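Long-range contact in hypothetical protein (Streptococcus pneumoniae, PDB 2HIY), which is of unknown function and belongs to the DUF1697 family of conserved bacterial proteins: residues Arg102-Tyr108 and Leu136-Lys142. Numbering follows the deposited sequence.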
loop_
_atom_site.group_PDB
_atom_site.type_symbol
_atom_site.label_atom_id
_atom_site.label_comp_id
_atom_site.label_asym_id
_atom_site.label_seq_id
_atom_site.Cartn_x
_atom_site.Cartn_y
_atom_site.Cartn_z
ATOM N N ARG D 102 13.718 10.245 16.033
ATOM C CA ARG D 102 13.253 11.049 14.888
ATOM C C ARG D 102 13.436 12.527 15.203
ATOM O O ARG D 102 13.092 12.975 16.312
ATOM C CB ARG D 102 11.785 10.762 14.580
ATOM C CG ARG D 102 11.586 9.297 14.225
ATOM C CD ARG D 102 10.341 9.090 13.506
ATOM N NE ARG D 102 9.977 7.680 13.483
ATOM C CZ ARG D 102 8.898 7.242 12.852
ATOM N NH1 ARG D 102 8.146 8.109 12.175
ATOM N NH2 ARG D 102 8.591 5.962 12.871
ATOM N N LYS D 103 13.920 13.293 14.247
ATOM C CA LYS D 103 14.066 14.738 14.382
ATOM C C LYS D 103 13.550 15.398 13.131
ATOM O O LYS D 103 14.006 15.049 12.050
ATOM C CB LYS D 103 15.504 15.124 14.628
ATOM C CG LYS D 103 16.057 14.611 15.973
ATOM C CD LYS D 103 17.506 15.006 16.209
ATOM C CE LYS D 103 18.443 14.255 15.253
ATOM N NZ LYS D 103 19.887 14.434 15.601
ATOM N N ASP D 104 12.619 16.307 13.276
ATOM C CA ASP D 104 12.033 17.023 12.153
ATOM C C ASP D 104 12.083 18.515 12.367
ATOM O O ASP D 104 12.022 18.981 13.511
ATOM C CB ASP D 104 10.600 16.562 11.965
ATOM C CG ASP D 104 10.542 15.071 11.668
ATOM O OD1 ASP D 104 11.029 14.662 10.589
ATOM O OD2 ASP D 104 10.082 14.281 12.529
ATOM N N PHE D 105 12.175 19.260 11.260
ATOM C CA PHE D 105 12.050 20.703 11.335
ATOM C C PHE D 105 10.789 21.064 10.559
ATOM O O PHE D 105 10.649 20.660 9.404
ATOM C CB PHE D 105 13.255 21.409 10.730
ATOM C CG PHE D 105 13.333 22.867 11.107
ATOM C CD1 PHE D 105 13.778 23.231 12.359
ATOM C CD2 PHE D 105 12.920 23.863 10.234
ATOM C CE1 PHE D 105 13.864 24.556 12.723
ATOM C CE2 PHE D 105 13.012 25.177 10.577
ATOM C CZ PHE D 105 13.477 25.535 11.840
ATOM N N LEU D 106 9.918 21.831 11.187
ATOM C CA LEU D 106 8.680 22.291 10.552
ATOM C C LEU D 106 8.916 23.726 10.086
ATOM O O LEU D 106 8.842 24.656 10.891
ATOM C CB LEU D 106 7.517 22.248 11.558
ATOM C CG LEU D 106 7.016 20.857 11.987
ATOM C CD1 LEU D 106 8.084 20.104 12.790
ATOM C CD2 LEU D 106 5.787 21.012 12.870
ATOM N N PHE D 107 9.239 23.897 8.801
ATOM C CA PHE D 107 9.549 25.232 8.290
ATOM C C PHE D 107 8.279 26.050 8.123
ATOM O O PHE D 107 7.292 25.595 7.516
ATOM C CB PHE D 107 10.191 25.157 6.915
ATOM C CG PHE D 107 11.641 24.744 6.913
ATOM C CD1 PHE D 107 12.658 25.696 7.047
ATOM C CD2 PHE D 107 12.027 23.398 6.681
ATOM C CE1 PHE D 107 14.031 25.315 6.999
ATOM C CE2 PHE D 107 13.381 23.027 6.620
ATOM C CZ PHE D 107 14.366 23.991 6.789
ATOM N N TYR D 108 8.291 27.270 8.653
ATOM C CA TYR D 108 7.203 28.189 8.405
ATOM C C TYR D 108 7.134 28.541 6.925
ATOM O O TYR D 108 8.115 28.470 6.215
ATOM C CB TYR D 108 7.396 29.446 9.243
ATOM C CG TYR D 108 7.416 29.209 10.751
ATOM C CD1 TYR D 108 6.570 28.273 11.360
ATOM C CD2 TYR D 108 8.253 29.989 11.572
ATOM C CE1 TYR D 108 6.591 28.091 12.778
ATOM C CE2 TYR D 108 8.267 29.816 12.958
ATOM C CZ TYR D 108 7.429 28.896 13.538
ATOM O OH TYR D 108 7.449 28.771 14.928
ATOM N N LEU D 136 12.883 30.198 11.961
ATOM C CA LEU D 136 12.371 29.770 10.664
ATOM C C LEU D 136 11.352 28.650 10.766
ATOM O O LEU D 136 10.776 28.257 9.782
ATOM C CB LEU D 136 13.503 29.269 9.783
ATOM C CG LEU D 136 14.520 30.342 9.369
ATOM C CD1 LEU D 136 15.736 29.686 8.686
ATOM C CD2 LEU D 136 13.845 31.360 8.455
ATOM N N GLY D 137 11.172 28.118 11.964
ATOM C CA GLY D 137 10.279 26.995 12.113
ATOM C C GLY D 137 10.491 26.344 13.457
ATOM O O GLY D 137 11.131 26.900 14.344
ATOM N N ILE D 138 9.959 25.129 13.554
ATOM C CA ILE D 138 9.919 24.409 14.843
ATOM C C ILE D 138 10.833 23.196 14.771
ATOM O O ILE D 138 10.688 22.361 13.869
ATOM C CB ILE D 138 8.488 23.908 15.161
ATOM C CG1 ILE D 138 7.509 25.076 15.077
ATOM C CG2 ILE D 138 8.440 23.261 16.559
ATOM C CD1 ILE D 138 6.046 24.668 15.231
ATOM N N PHE D 139 11.810 23.098 15.684
ATOM C CA PHE D 139 12.552 21.858 15.865
ATOM C C PHE D 139 11.705 20.902 16.690
ATOM O O PHE D 139 11.203 21.301 17.739
ATOM C CB PHE D 139 13.832 22.112 16.680
ATOM C CG PHE D 139 14.771 23.160 16.112
ATOM C CD1 PHE D 139 15.792 22.774 15.249
ATOM C CD2 PHE D 139 14.679 24.515 16.490
ATOM C CE1 PHE D 139 16.700 23.719 14.751
ATOM C CE2 PHE D 139 15.563 25.453 15.990
ATOM C CZ PHE D 139 16.596 25.043 15.130
ATOM N N TRP D 140 11.572 19.644 16.279
ATOM C CA TRP D 140 10.696 18.733 17.031
ATOM C C TRP D 140 11.285 17.353 17.018
ATOM O O TRP D 140 11.397 16.693 15.956
ATOM C CB TRP D 140 9.302 18.767 16.425
ATOM C CG TRP D 140 8.185 18.278 17.270
ATOM C CD1 TRP D 140 8.190 17.320 18.265
ATOM C CD2 TRP D 140 6.841 18.748 17.186
ATOM N NE1 TRP D 140 6.919 17.164 18.809
ATOM C CE2 TRP D 140 6.076 18.040 18.156
ATOM C CE3 TRP D 140 6.196 19.706 16.383
ATOM C CZ2 TRP D 140 4.696 18.265 18.336
ATOM C CZ3 TRP D 140 4.827 19.931 16.561
ATOM C CH2 TRP D 140 4.100 19.210 17.537
ATOM N N GLY D 141 11.737 16.906 18.192
ATOM C CA GLY D 141 12.434 15.628 18.337
ATOM C C GLY D 141 11.526 14.658 19.059
ATOM O O GLY D 141 10.807 15.033 19.986
ATOM N N LYS D 142 11.559 13.413 18.606
ATOM C CA LYS D 142 10.836 12.340 19.268
ATOM C C LYS D 142 11.871 11.301 19.710
ATOM O O LYS D 142 12.678 10.823 18.911
ATOM C CB LYS D 142 9.799 11.724 18.296
ATOM C CG LYS D 142 8.541 12.590 18.017
ATOM C CD LYS D 142 8.759 13.847 17.186
ATOM C CE LYS D 142 9.349 13.583 15.832
ATOM N NZ LYS D 142 9.322 14.843 15.005
HETATM O O HOH W 1 10.802 28.906 7.047
#
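Strands 102-108 and 137-142 pair as the two central, antiparallel strands of a four-stranded sheet, ordered 129-133, 137-142, 102-108, 166-170. The axes of the two strand segments are antiparallel at 169°, 4.5 Å apart at closest approach. Reciprocal backbone hydrogen bonds join Arg-102 with Lys-142, Asp-104 with Trp-140 and Leu-106 with Ile-138, and Leu-136, just before the second strand, adds a seventh by accepting from Tyr-108 N through its O. A water bridges that same carbonyl to Tyr-108 O.

On one face, Phe-105 and Phe-139 form a T-shaped pair, planes at 74°. Turning Phe-105 CG away from its own backbone N (chi1 -165°) brings the ring edge over Phe-139, with CE1 3.4 Å above the centre of that ring. Helix 82-89 adds Glu-88 beside both rings. The other face carries Leu-106, whose CD2 meets Trp-140 CE3 at 3.8 Å, and Ile-138. At the start of strand 137-142, Gly-137 CA lies over the Tyr-108 ring, 3.5 Å from its centroid: a CH-pi contact.

Bends at chi2 and chi3 fold Lys-142 back toward Trp-140 and across toward strand 102-108, where its ammonium has two acceptors. NZ makes a salt bridge of 2.7 Å to the anti lone pair of Asp-104 OD2, and reaches Trp-140 O at 2.9 Å from the face of the carbonyl plane opposite to Asp-104 N.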